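Local structure of CRISPR system CMR subunit Cmr7 1 (Sulfolobus solfataricus, 2X5Q) at residues Q11-I16 with L57-Y62; G69-T74 with D79-I84; S46-K51 with D176-D181; Y38-Q43 with I162-Y167. The protein is a subunit, possibly acting as a homodimer, of the CMR ribonucleoprotein complex, which takes part in CRISPR adaptive immunity against viruses and other mobile genetic elements. All blocks are in the same frame, centred on the assembly; numbering follows the deposited sequence.

Interaction 1 (Q11-I16 with L57-Y62); sequences QVFLPI and LVLTGY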
loop_
_atom_site.group_PDB
_atom_site.type_symbol
_atom_site.label_atom_id
_atom_site.label_comp_id
_atom_site.label_asym_id
_atom_site.label_seq_id
_atom_site.Cartn_x
_atom_site.Cartn_y
_atom_site.Cartn_z
ATOM N N GLN A 11 11.368 -13.483 -7.754
ATOM C CA GLN A 11 10.784 -12.753 -8.883
ATOM C C GLN A 11 11.043 -11.253 -8.797
ATOM O O GLN A 11 11.416 -10.741 -7.753
ATOM C CB GLN A 11 9.279 -13.010 -8.953
ATOM C CG GLN A 11 8.928 -14.519 -8.904
ATOM C CD GLN A 11 9.039 -15.198 -10.260
ATOM O OE1 GLN A 11 8.424 -14.764 -11.224
ATOM N NE2 GLN A 11 9.802 -16.291 -10.328
ATOM N N VAL A 12 10.856 -10.572 -9.922
ATOM C CA VAL A 12 10.885 -9.118 -9.976
ATOM C C VAL A 12 9.578 -8.659 -10.625
ATOM O O VAL A 12 9.109 -9.276 -11.564
ATOM C CB VAL A 12 12.119 -8.573 -10.757
ATOM C CG1 VAL A 12 12.124 -9.057 -12.200
ATOM C CG2 VAL A 12 12.167 -7.047 -10.715
ATOM N N PHE A 13 8.978 -7.613 -10.077
ATOM C CA PHE A 13 7.805 -6.958 -10.690
ATOM C C PHE A 13 8.247 -6.070 -11.815
ATOM O O PHE A 13 8.990 -5.092 -11.605
ATOM C CB PHE A 13 7.057 -6.134 -9.635
ATOM C CG PHE A 13 5.815 -5.428 -10.139
ATOM C CD1 PHE A 13 4.660 -6.145 -10.447
ATOM C CD2 PHE A 13 5.784 -4.042 -10.259
ATOM C CE1 PHE A 13 3.500 -5.483 -10.871
ATOM C CE2 PHE A 13 4.610 -3.363 -10.691
ATOM C CZ PHE A 13 3.489 -4.079 -10.985
ATOM N N LEU A 14 7.777 -6.395 -13.014
ATOM C CA LEU A 14 8.060 -5.593 -14.194
ATOM C C LEU A 14 6.800 -4.787 -14.473
ATOM O O LEU A 14 5.810 -5.347 -14.947
ATOM C CB LEU A 14 8.429 -6.519 -15.363
ATOM C CG LEU A 14 8.897 -5.991 -16.719
ATOM C CD1 LEU A 14 9.457 -7.149 -17.546
ATOM C CD2 LEU A 14 7.814 -5.305 -17.494
ATOM N N PRO A 15 6.813 -3.478 -14.146
ATOM C CA PRO A 15 5.687 -2.628 -14.539
ATOM C C PRO A 15 5.537 -2.549 -16.047
ATOM O O PRO A 15 6.531 -2.340 -16.758
ATOM C CB PRO A 15 6.053 -1.234 -13.981
ATOM C CG PRO A 15 7.133 -1.459 -13.001
ATOM C CD PRO A 15 7.848 -2.720 -13.426
ATOM N N ILE A 16 4.313 -2.714 -16.542
ATOM C CA ILE A 16 4.051 -2.548 -17.970
ATOM C C ILE A 16 3.465 -1.148 -18.209
ATOM O O ILE A 16 2.291 -0.889 -17.894
ATOM C CB ILE A 16 3.107 -3.650 -18.480
ATOM C CG1 ILE A 16 3.691 -5.035 -18.166
ATOM C CG2 ILE A 16 2.833 -3.510 -19.989
ATOM C CD1 ILE A 16 4.990 -5.341 -18.872
ATOM N N LEU A 57 0.144 -9.150 -11.714
ATOM C CA LEU A 57 0.038 -8.521 -10.395
ATOM C C LEU A 57 -0.491 -7.092 -10.498
ATOM O O LEU A 57 0.031 -6.280 -11.262
ATOM C CB LEU A 57 1.386 -8.554 -9.677
ATOM C CG LEU A 57 1.379 -8.048 -8.234
ATOM C CD1 LEU A 57 0.579 -8.983 -7.338
ATOM C CD2 LEU A 57 2.824 -7.893 -7.759
ATOM N N VAL A 58 -1.516 -6.793 -9.705
ATOM C CA VAL A 58 -2.096 -5.459 -9.632
ATOM C C VAL A 58 -1.644 -4.867 -8.310
ATOM O O VAL A 58 -2.038 -5.328 -7.247
ATOM C CB VAL A 58 -3.643 -5.494 -9.683
ATOM C CG1 VAL A 58 -4.237 -4.043 -9.682
ATOM C CG2 VAL A 58 -4.099 -6.297 -10.893
ATOM N N LEU A 59 -0.782 -3.866 -8.378
ATOM C CA LEU A 59 -0.263 -3.240 -7.170
ATOM C C LEU A 59 -1.105 -2.024 -6.834
ATOM O O LEU A 59 -0.899 -0.962 -7.404
ATOM C CB LEU A 59 1.192 -2.855 -7.397
ATOM C CG LEU A 59 2.106 -2.883 -6.188
ATOM C CD1 LEU A 59 2.186 -4.312 -5.671
ATOM C CD2 LEU A 59 3.489 -2.336 -6.586
ATOM N N THR A 60 -2.061 -2.178 -5.917
ATOM C CA THR A 60 -2.947 -1.068 -5.535
ATOM C C THR A 60 -2.260 -0.171 -4.486
ATOM O O THR A 60 -1.346 -0.602 -3.812
ATOM C CB THR A 60 -4.349 -1.570 -5.040
ATOM O OG1 THR A 60 -4.204 -2.350 -3.850
ATOM C CG2 THR A 60 -5.029 -2.451 -6.106
ATOM N N GLY A 61 -2.708 1.073 -4.348
ATOM C CA GLY A 61 -2.038 2.037 -3.463
ATOM C C GLY A 61 -0.684 2.526 -3.981
ATOM O O GLY A 61 0.091 3.114 -3.216
ATOM N N TYR A 62 -0.436 2.320 -5.278
ATOM C CA TYR A 62 0.797 2.707 -5.974
ATOM C C TYR A 62 0.517 3.360 -7.325
ATOM O O TYR A 62 -0.444 3.015 -8.010
ATOM C CB TYR A 62 1.710 1.492 -6.204
ATOM C CG TYR A 62 2.445 1.079 -4.975
ATOM C CD1 TYR A 62 3.680 1.652 -4.661
ATOM C CD2 TYR A 62 1.895 0.150 -4.083
ATOM C CE1 TYR A 62 4.354 1.303 -3.518
ATOM C CE2 TYR A 62 2.565 -0.213 -2.926
ATOM C CZ TYR A 62 3.798 0.369 -2.652
ATOM O OH TYR A 62 4.485 0.026 -1.516
#
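Phe13 reaches across from strand 11-15 to lay its ring against Leu57 and, more loosely, against Leu59. The strands do not pair: the nearest CA atoms, those of Phe13 and Leu57, are 7.9 Å apart, strand 80-86 runs between them, and the Phe13 side chain passes Gly83 of that strand. Beyond CB, CG of Phe13 stands anti to the backbone N (chi1 -179°), which directs the ring toward Leu57 and Leu59. CD1 comes first and packs on the Leu57 methyl CD2 at 3.7 Å. CE1 lies 3.9 Å from Leu57 CB and 3.6 Å from Leu57 O; that carbonyl oxygen meets the ring at its edge, near its plane, where the aromatic C-H groups carry slight positive charge. CZ, the tip, is 4.1 Å from Leu57 O. On the far side of the ring CE2 approaches Leu59 CD2 obliquely at 4.4 Å. Leu57 meets the ring with both CB and CD2, its side chain set obliquely to that of Phe13. The Leu59 methyl CD2 also lies over one face of the Tyr62 ring, 3.8 Å above its plane and offset toward the rim. In the mixed sheet strand 80-86 pairs antiparallel with both 11-15 and 52-60. Leu122 of strand 117-123 touches Phe13 and Leu59, Leu71 of strand 70-73 closes on the same pair, and Phe75 of the second subunit packs on Leu59.

Interaction 2 (G69-T74 with D79-I84); sequences GELVPT and DYVKGI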
loop_
_atom_site.group_PDB
_atom_site.type_symbol
_atom_site.label_atom_id
_atom_site.label_comp_id
_atom_site.label_asym_id
_atom_site.label_seq_id
_atom_site.Cartn_x
_atom_site.Cartn_y
_atom_site.Cartn_z
ATOM N N GLY A 69 10.699 5.276 -13.828
ATOM C CA GLY A 69 10.381 3.853 -13.752
ATOM C C GLY A 69 10.138 3.357 -12.335
ATOM O O GLY A 69 9.934 2.165 -12.117
ATOM N N GLU A 70 10.147 4.288 -11.376
ATOM C CA GLU A 70 10.004 3.982 -9.960
ATOM C C GLU A 70 8.543 4.055 -9.542
ATOM O O GLU A 70 7.837 5.014 -9.864
ATOM C CB GLU A 70 10.796 4.984 -9.127
ATOM C CG GLU A 70 12.307 4.944 -9.395
ATOM C CD GLU A 70 13.011 6.214 -8.987
ATOM O OE1 GLU A 70 12.420 7.322 -9.093
ATOM O OE2 GLU A 70 14.172 6.111 -8.560
ATOM N N LEU A 71 8.107 3.037 -8.812
ATOM C CA LEU A 71 6.789 3.039 -8.197
ATOM C C LEU A 71 6.763 3.949 -6.966
ATOM O O LEU A 71 7.736 4.017 -6.201
ATOM C CB LEU A 71 6.420 1.631 -7.768
ATOM C CG LEU A 71 6.353 0.557 -8.866
ATOM C CD1 LEU A 71 6.471 -0.842 -8.238
ATOM C CD2 LEU A 71 5.073 0.703 -9.632
ATOM N N VAL A 72 5.626 4.610 -6.770
ATOM C CA VAL A 72 5.438 5.547 -5.668
ATOM C C VAL A 72 4.186 5.201 -4.874
ATOM O O VAL A 72 3.093 5.133 -5.439
ATOM C CB VAL A 72 5.306 6.990 -6.179
ATOM C CG1 VAL A 72 5.053 7.946 -5.001
ATOM C CG2 VAL A 72 6.575 7.396 -6.950
ATOM N N PRO A 73 4.333 5.000 -3.556
ATOM C CA PRO A 73 3.142 4.708 -2.761
ATOM C C PRO A 73 2.320 5.981 -2.594
ATOM O O PRO A 73 2.843 6.996 -2.151
ATOM C CB PRO A 73 3.720 4.213 -1.429
ATOM C CG PRO A 73 5.038 4.909 -1.312
ATOM C CD PRO A 73 5.558 5.029 -2.728
ATOM N N THR A 74 1.058 5.927 -2.987
ATOM C CA THR A 74 0.191 7.095 -3.003
ATOM C C THR A 74 -0.848 7.105 -1.889
ATOM O O THR A 74 -1.487 8.138 -1.631
ATOM C CB THR A 74 -0.517 7.210 -4.344
ATOM O OG1 THR A 74 -1.466 6.146 -4.484
ATOM C CG2 THR A 74 0.514 7.129 -5.483
ATOM N N ASP A 79 -5.640 3.882 -6.753
ATOM C CA ASP A 79 -4.446 3.888 -7.615
ATOM C C ASP A 79 -3.912 2.475 -7.749
ATOM O O ASP A 79 -3.959 1.698 -6.783
ATOM C CB ASP A 79 -3.332 4.768 -7.050
ATOM C CG ASP A 79 -3.638 6.255 -7.137
ATOM O OD1 ASP A 79 -4.536 6.665 -7.912
ATOM O OD2 ASP A 79 -2.960 7.019 -6.421
ATOM N N TYR A 80 -3.413 2.141 -8.941
ATOM C CA TYR A 80 -2.711 0.885 -9.151
ATOM C C TYR A 80 -1.736 0.966 -10.314
ATOM O O TYR A 80 -1.877 1.794 -11.239
ATOM C CB TYR A 80 -3.669 -0.297 -9.384
ATOM C CG TYR A 80 -4.702 -0.041 -10.453
ATOM C CD1 TYR A 80 -4.404 -0.200 -11.804
ATOM C CD2 TYR A 80 -5.974 0.393 -10.114
ATOM C CE1 TYR A 80 -5.363 0.057 -12.796
ATOM C CE2 TYR A 80 -6.923 0.639 -11.080
ATOM C CZ TYR A 80 -6.621 0.479 -12.419
ATOM O OH TYR A 80 -7.598 0.750 -13.353
ATOM N N VAL A 81 -0.757 0.074 -10.267
ATOM C CA VAL A 81 0.085 -0.202 -11.422
ATOM C C VAL A 81 0.053 -1.726 -11.579
ATOM O O VAL A 81 0.116 -2.445 -10.596
ATOM C CB VAL A 81 1.514 0.325 -11.217
ATOM C CG1 VAL A 81 2.372 0.112 -12.493
ATOM C CG2 VAL A 81 1.487 1.815 -10.809
ATOM N N LYS A 82 -0.086 -2.207 -12.809
ATOM C CA LYS A 82 -0.033 -3.639 -13.085
ATOM C C LYS A 82 1.297 -4.007 -13.737
ATOM O O LYS A 82 1.968 -3.169 -14.348
ATOM C CB LYS A 82 -1.190 -4.047 -13.990
ATOM C CG LYS A 82 -2.583 -3.681 -13.413
ATOM C CD LYS A 82 -3.699 -4.135 -14.319
ATOM C CE LYS A 82 -4.851 -3.151 -14.342
ATOM N NZ LYS A 82 -5.958 -3.651 -15.214
ATOM N N GLY A 83 1.689 -5.263 -13.559
ATOM C CA GLY A 83 2.904 -5.775 -14.147
ATOM C C GLY A 83 2.952 -7.288 -14.106
ATOM O O GLY A 83 2.011 -7.971 -13.636
ATOM N N ILE A 84 4.039 -7.824 -14.629
ATOM C CA ILE A 84 4.226 -9.261 -14.618
ATOM C C ILE A 84 5.305 -9.556 -13.607
ATOM O O ILE A 84 6.101 -8.672 -13.250
ATOM C CB ILE A 84 4.572 -9.831 -16.009
ATOM C CG1 ILE A 84 5.798 -9.145 -16.621
ATOM C CG2 ILE A 84 3.351 -9.728 -16.939
ATOM C CD1 ILE A 84 6.274 -9.820 -17.883
#
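Thr74 has chi1 of 69°, which sets OG1 between its backbone N and carbonyl carbon, while Asp79 has CG anti to its own carbonyl carbon (chi1 -71°); together these turns bring the hydroxyl within bonding distance of the carboxylate. Thr74 OG1 donates to Asp79 OD2 at a short 2.6 Å, and OD2 accepts with its anti lone pair, the one away from OD1. The Thr74 CB atom follows closely, 3.2 Å from Asp79 OD2. This bond spans the base of the connection between strand 70-73, which pairs with 62-65 in a two-stranded antiparallel sheet, and strand 80-86 of the larger mixed sheet. The touching parts run nearly antiparallel, 171° apart, yet the strands are too far apart to pair: CA of Leu71 and CA of Val81 are 8.1 Å from each other. That interval is bridged by apolar side chains. The Leu71 methyl CD2 points at the branch of Val81, 3.9 Å from Val81 CB and about equally far from both methyls, CG1 and CG2. Asp79 OD2 also forms a salt bridge with Lys105 of the second subunit, which probably stabilises the ionised carboxylate, and the same lysine packs on Thr74 at the subunit interface.

Interaction 3 (S46-K51 with D176-D181); sequences SQIDDK and DKLYRD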
loop_
_atom_site.group_PDB
_atom_site.type_symbol
_atom_site.label_atom_id
_atom_site.label_comp_id
_atom_site.label_asym_id
_atom_site.label_seq_id
_atom_site.Cartn_x
_atom_site.Cartn_y
_atom_site.Cartn_z
ATOM N N SER A 46 4.313 -15.012 -13.886
ATOM C CA SER A 46 3.501 -14.622 -15.034
ATOM C C SER A 46 3.841 -15.512 -16.221
ATOM O O SER A 46 5.012 -15.816 -16.469
ATOM C CB SER A 46 3.706 -13.158 -15.387
ATOM O OG SER A 46 3.357 -12.320 -14.301
ATOM N N GLN A 47 2.806 -15.929 -16.948
ATOM C CA GLN A 47 2.933 -16.969 -17.965
ATOM C C GLN A 47 2.151 -16.610 -19.225
ATOM O O GLN A 47 1.104 -15.977 -19.149
ATOM C CB GLN A 47 2.428 -18.313 -17.404
ATOM C CG GLN A 47 3.350 -18.932 -16.323
ATOM C CD GLN A 47 2.634 -19.910 -15.392
ATOM O OE1 GLN A 47 1.910 -20.804 -15.856
ATOM N NE2 GLN A 47 2.837 -19.753 -14.074
ATOM N N ILE A 48 2.675 -16.991 -20.382
ATOM C CA ILE A 48 1.891 -16.960 -21.611
ATOM C C ILE A 48 1.687 -18.378 -22.136
ATOM O O ILE A 48 2.520 -19.269 -21.918
ATOM C CB ILE A 48 2.476 -16.001 -22.710
ATOM C CG1 ILE A 48 3.700 -16.572 -23.400
ATOM C CG2 ILE A 48 2.826 -14.633 -22.121
ATOM C CD1 ILE A 48 3.942 -15.946 -24.757
ATOM N N ASP A 49 0.556 -18.595 -22.798
ATOM C CA ASP A 49 0.265 -19.885 -23.414
ATOM C C ASP A 49 -0.714 -19.648 -24.549
ATOM O O ASP A 49 -0.924 -18.493 -24.920
ATOM C CB ASP A 49 -0.260 -20.889 -22.373
ATOM C CG ASP A 49 -1.565 -20.458 -21.715
ATOM O OD1 ASP A 49 -2.306 -19.612 -22.256
ATOM O OD2 ASP A 49 -1.853 -20.986 -20.627
ATOM N N ASP A 50 -1.312 -20.711 -25.090
ATOM C CA ASP A 50 -2.252 -20.568 -26.205
ATOM C C ASP A 50 -3.552 -19.818 -25.863
ATOM O O ASP A 50 -4.330 -19.524 -26.761
ATOM C CB ASP A 50 -2.541 -21.918 -26.920
ATOM C CG ASP A 50 -3.208 -22.971 -26.023
ATOM O OD1 ASP A 50 -3.418 -22.728 -24.822
ATOM O OD2 ASP A 50 -3.492 -24.081 -26.524
ATOM N N LYS A 51 -3.768 -19.489 -24.587
ATOM C CA LYS A 51 -4.962 -18.737 -24.158
ATOM C C LYS A 51 -4.674 -17.280 -23.803
ATOM O O LYS A 51 -5.606 -16.518 -23.506
ATOM C CB LYS A 51 -5.616 -19.422 -22.958
ATOM C CG LYS A 51 -5.809 -20.926 -23.087
ATOM C CD LYS A 51 -6.690 -21.285 -24.271
ATOM C CE LYS A 51 -6.811 -22.795 -24.414
ATOM N NZ LYS A 51 -7.191 -23.171 -25.801
ATOM N N ASP A 176 -2.086 -12.644 -31.651
ATOM C CA ASP A 176 -3.021 -11.521 -31.602
ATOM C C ASP A 176 -3.821 -11.510 -30.295
ATOM O O ASP A 176 -4.165 -10.444 -29.795
ATOM C CB ASP A 176 -3.960 -11.535 -32.820
ATOM C CG ASP A 176 -3.243 -11.179 -34.126
ATOM O OD1 ASP A 176 -2.027 -10.878 -34.104
ATOM O OD2 ASP A 176 -3.900 -11.180 -35.176
ATOM N N LYS A 177 -4.118 -12.684 -29.748
ATOM C CA LYS A 177 -4.758 -12.774 -28.430
ATOM C C LYS A 177 -3.887 -12.126 -27.355
ATOM O O LYS A 177 -4.397 -11.360 -26.532
ATOM C CB LYS A 177 -5.072 -14.233 -28.053
ATOM C CG LYS A 177 -5.663 -14.434 -26.649
ATOM C CD LYS A 177 -6.887 -13.558 -26.401
ATOM C CE LYS A 177 -7.625 -13.937 -25.125
ATOM N NZ LYS A 177 -6.732 -14.022 -23.938
ATOM N N LEU A 178 -2.588 -12.437 -27.372
ATOM C CA LEU A 178 -1.607 -11.850 -26.463
ATOM C C LEU A 178 -1.556 -10.326 -26.605
ATOM O O LEU A 178 -1.531 -9.611 -25.602
ATOM C CB LEU A 178 -0.205 -12.458 -26.684
ATOM C CG LEU A 178 0.921 -12.025 -25.728
ATOM C CD1 LEU A 178 0.618 -12.404 -24.254
ATOM C CD2 LEU A 178 2.270 -12.603 -26.139
ATOM N N TYR A 179 -1.561 -9.827 -27.836
ATOM C CA TYR A 179 -1.659 -8.383 -28.053
ATOM C C TYR A 179 -2.949 -7.807 -27.465
ATOM O O TYR A 179 -2.919 -6.777 -26.789
ATOM C CB TYR A 179 -1.594 -7.997 -29.533
ATOM C CG TYR A 179 -2.005 -6.554 -29.694
ATOM C CD1 TYR A 179 -1.142 -5.536 -29.308
ATOM C CD2 TYR A 179 -3.288 -6.204 -30.125
ATOM C CE1 TYR A 179 -1.509 -4.207 -29.401
ATOM C CE2 TYR A 179 -3.676 -4.853 -30.218
ATOM C CZ TYR A 179 -2.770 -3.865 -29.853
ATOM O OH TYR A 179 -3.100 -2.531 -29.916
ATOM N N ARG A 180 -4.089 -8.428 -27.763
ATOM C CA ARG A 180 -5.342 -7.955 -27.198
ATOM C C ARG A 180 -5.275 -7.935 -25.670
ATOM O O ARG A 180 -5.620 -6.922 -25.056
ATOM C CB ARG A 180 -6.530 -8.778 -27.683
ATOM C CG ARG A 180 -6.865 -8.523 -29.150
ATOM C CD ARG A 180 -8.277 -8.974 -29.469
ATOM N NE ARG A 180 -8.496 -10.403 -29.230
ATOM C CZ ARG A 180 -8.123 -11.382 -30.056
ATOM N NH1 ARG A 180 -7.480 -11.115 -31.194
ATOM N NH2 ARG A 180 -8.405 -12.644 -29.748
ATOM N N ASP A 181 -4.819 -9.035 -25.069
ATOM C CA ASP A 181 -4.605 -9.109 -23.614
ATOM C C ASP A 181 -3.813 -7.906 -23.094
ATOM O O ASP A 181 -4.236 -7.222 -22.148
ATOM C CB ASP A 181 -3.840 -10.390 -23.243
ATOM C CG ASP A 181 -4.728 -11.621 -23.186
ATOM O OD1 ASP A 181 -5.922 -11.525 -23.535
ATOM O OD2 ASP A 181 -4.224 -12.696 -22.795
#
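Lys177 NZ is gripped by two partners: it donates to Lys51 O at 2.8 Å and forms a salt bridge with Asp181 OD1 at 2.7 Å, with a weak additional bond to Asp181 OD2. The approach to Lys51 O is bent, with a C=O...N angle of 145°, and the donor is tilted 25° from the carbonyl plane. Asp181 OD1 is met on its syn side. The lysine chain, bent at chi2 and chi4, curls along its own helix to reach Asp181, one turn ahead, and its CG rests 3.8 Å from Lys51 O. Beside this polar clasp, the Ile48 methyl CG2 meets Leu178 CD1 at 3.8 Å, the two side chains crossing at about a right angle. The turn after strand 47-49 is an Asx turn, Asp49 OD1 accepting from Lys51 N at 2.8 Å. Asp181 OD2 also accepts a hydrogen bond from Leu53 N. One ammonium thus ties a helical carboxylate to a loop carbonyl, and its charge is probably largely balanced by Asp181.

Interaction 4 (Y38-Q43 with I162-Y167); sequences YNQNGQ and IYAKIY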
loop_
_atom_site.group_PDB
_atom_site.type_symbol
_atom_site.label_atom_id
_atom_site.label_comp_id
_atom_site.label_asym_id
_atom_site.label_seq_id
_atom_site.Cartn_x
_atom_site.Cartn_y
_atom_site.Cartn_z
ATOM N N TYR A 38 16.183 -10.249 -16.531
ATOM C CA TYR A 38 15.402 -11.462 -16.324
ATOM C C TYR A 38 16.243 -12.678 -16.690
ATOM O O TYR A 38 17.202 -12.606 -17.482
ATOM C CB TYR A 38 14.097 -11.422 -17.104
ATOM C CG TYR A 38 14.321 -11.393 -18.579
ATOM C CD1 TYR A 38 14.472 -12.576 -19.289
ATOM C CD2 TYR A 38 14.428 -10.181 -19.270
ATOM C CE1 TYR A 38 14.709 -12.566 -20.631
ATOM C CE2 TYR A 38 14.679 -10.165 -20.635
ATOM C CZ TYR A 38 14.816 -11.365 -21.303
ATOM O OH TYR A 38 15.060 -11.399 -22.640
ATOM N N ASN A 39 15.894 -13.795 -16.074
ATOM C CA ASN A 39 16.606 -15.030 -16.304
ATOM C C ASN A 39 15.915 -15.730 -17.471
ATOM O O ASN A 39 14.746 -16.105 -17.373
ATOM C CB ASN A 39 16.603 -15.866 -15.026
ATOM C CG ASN A 39 17.291 -15.145 -13.847
ATOM O OD1 ASN A 39 18.410 -14.639 -13.980
ATOM N ND2 ASN A 39 16.627 -15.122 -12.686
ATOM N N GLN A 40 16.626 -15.854 -18.592
ATOM C CA GLN A 40 16.047 -16.418 -19.814
ATOM C C GLN A 40 15.524 -17.841 -19.582
ATOM O O GLN A 40 14.536 -18.243 -20.178
ATOM C CB GLN A 40 17.063 -16.404 -20.976
ATOM C CG GLN A 40 16.450 -16.649 -22.355
ATOM C CD GLN A 40 15.390 -15.618 -22.737
ATOM O OE1 GLN A 40 15.702 -14.445 -22.954
ATOM N NE2 GLN A 40 14.132 -16.055 -22.834
ATOM N N ASN A 41 16.186 -18.597 -18.712
ATOM C CA ASN A 41 15.732 -19.938 -18.376
ATOM C C ASN A 41 15.156 -20.035 -16.968
ATOM O O ASN A 41 15.095 -21.127 -16.412
ATOM C CB ASN A 41 16.881 -20.936 -18.548
ATOM C CG ASN A 41 17.460 -20.913 -19.949
ATOM O OD1 ASN A 41 18.655 -20.711 -20.136
ATOM N ND2 ASN A 41 16.607 -21.102 -20.940
ATOM N N GLY A 42 14.725 -18.912 -16.397
ATOM C CA GLY A 42 14.121 -18.922 -15.066
ATOM C C GLY A 42 12.651 -19.288 -15.135
ATOM O O GLY A 42 12.058 -19.260 -16.216
ATOM N N GLN A 43 12.068 -19.642 -13.988
ATOM C CA GLN A 43 10.645 -19.982 -13.902
ATOM C C GLN A 43 9.895 -18.721 -13.506
ATOM O O GLN A 43 10.101 -18.183 -12.429
ATOM C CB GLN A 43 10.366 -21.158 -12.929
ATOM C CG GLN A 43 10.659 -20.928 -11.422
ATOM C CD GLN A 43 10.628 -22.226 -10.586
ATOM O OE1 GLN A 43 11.663 -22.689 -10.076
ATOM N NE2 GLN A 43 9.442 -22.821 -10.460
ATOM N N ILE A 162 11.287 -12.245 -23.420
ATOM C CA ILE A 162 11.201 -12.961 -22.154
ATOM C C ILE A 162 10.664 -14.368 -22.402
ATOM O O ILE A 162 11.233 -15.337 -21.930
ATOM C CB ILE A 162 10.285 -12.243 -21.112
ATOM C CG1 ILE A 162 10.766 -10.821 -20.811
ATOM C CG2 ILE A 162 10.262 -13.007 -19.793
ATOM C CD1 ILE A 162 9.734 -9.967 -20.024
ATOM N N TYR A 163 9.575 -14.459 -23.154
ATOM C CA TYR A 163 8.920 -15.733 -23.449
ATOM C C TYR A 163 9.140 -16.112 -24.909
ATOM O O TYR A 163 8.196 -16.466 -25.602
ATOM C CB TYR A 163 7.424 -15.632 -23.169
ATOM C CG TYR A 163 7.083 -15.162 -21.776
ATOM C CD1 TYR A 163 6.949 -16.070 -20.733
ATOM C CD2 TYR A 163 6.893 -13.824 -21.501
ATOM C CE1 TYR A 163 6.633 -15.652 -19.452
ATOM C CE2 TYR A 163 6.573 -13.395 -20.218
ATOM C CZ TYR A 163 6.449 -14.309 -19.202
ATOM O OH TYR A 163 6.144 -13.895 -17.920
ATOM N N ALA A 164 10.389 -16.025 -25.366
ATOM C CA ALA A 164 10.770 -16.313 -26.761
ATOM C C ALA A 164 10.294 -17.676 -27.283
ATOM O O ALA A 164 9.681 -17.756 -28.344
ATOM C CB ALA A 164 12.295 -16.191 -26.922
ATOM N N LYS A 165 10.557 -18.743 -26.540
ATOM C CA LYS A 165 10.197 -20.079 -27.009
ATOM C C LYS A 165 8.685 -20.287 -27.120
ATOM O O LYS A 165 8.176 -20.717 -28.163
ATOM C CB LYS A 165 10.857 -21.152 -26.143
ATOM C CG LYS A 165 12.327 -21.329 -26.516
ATOM C CD LYS A 165 13.059 -22.272 -25.593
ATOM C CE LYS A 165 14.472 -22.538 -26.106
ATOM N NZ LYS A 165 14.550 -23.633 -27.111
ATOM N N ILE A 166 7.967 -19.945 -26.061
ATOM C CA ILE A 166 6.512 -20.055 -26.082
ATOM C C ILE A 166 5.939 -19.202 -27.209
ATOM O O ILE A 166 5.132 -19.684 -28.001
ATOM C CB ILE A 166 5.878 -19.667 -24.741
ATOM C CG1 ILE A 166 6.368 -20.602 -23.628
ATOM C CG2 ILE A 166 4.343 -19.729 -24.859
ATOM C CD1 ILE A 166 5.824 -20.251 -22.228
ATOM N N TYR A 167 6.387 -17.948 -27.298
ATOM C CA TYR A 167 5.854 -16.990 -28.268
ATOM C C TYR A 167 6.036 -17.431 -29.714
ATOM O O TYR A 167 5.111 -17.298 -30.523
ATOM C CB TYR A 167 6.530 -15.632 -28.087
ATOM C CG TYR A 167 5.990 -14.556 -28.987
ATOM C CD1 TYR A 167 4.771 -13.940 -28.708
ATOM C CD2 TYR A 167 6.695 -14.140 -30.117
ATOM C CE1 TYR A 167 4.271 -12.942 -29.525
ATOM C CE2 TYR A 167 6.196 -13.130 -30.945
ATOM C CZ TYR A 167 4.982 -12.543 -30.639
ATOM O OH TYR A 167 4.470 -11.555 -31.437
HETATM O O HOH W 1 12.401 -16.793 -20.178
#
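Tyr38 and Ile162 form the close-packed half of a contact in which a type I beta turn, Asn39 to Gly42, sits against the break between helices 148-162 and 164-169. The Ile162 methylene CG1 stands almost squarely over the Tyr38 ring as a CH-pi contact, 3.9 Å from the centroid and 9° off the ring normal. Ile162 CA closes on the ring as well, 3.8 Å from Tyr38 CE1. Ile28, from strand 27-29, and Ile86, from strand 80-86, touch both residues and continue this apolar packing inward. The other half is exposed and held mainly by polar atoms. There Gln40, its CG anti to the backbone N (chi1 -166°) and its chain bent at chi2, swings its amide toward the helix end. Gln40 NE2 gives Ile162 O a weak bond at 3.1 Å, bent to 123° at the hydrogen, and also bonds Lys161 O. The amide is held from its other end too, since Tyr38 OH donates to Gln40 OE1 at 3.1 Å; this second bond links the packed side to the polar side. One water joins the backbones of turn and helix end, donating to Gln40 O and to Ile162 O at 2.6 Å each.

Overall arrangement
Interactions 1 and 2 adjoin, centres about 6 Å apart and about 5 and 9 Å from the chain's centre, and both reach the second subunit; strand 80-86 joins them, Leu59 N probably bonding Val81 O at 2.8 Å. Interactions 3 and 4 are about 14 Å apart, centre to centre, on the helical side, where Ser46 O and Tyr163 OH lie 2.7 Å apart, a probable hydrogen bond. About 18 Å separates the centres of interactions 1 and 3, though strands 47-49 and 52-60 connect them in one sheet. Gln11 NE2 probably bonds Gln43 O, tying interaction 1 to interaction 4, while Ile84 meets Ile162 between interactions 2 and 4, whose centres are about 23 Å apart.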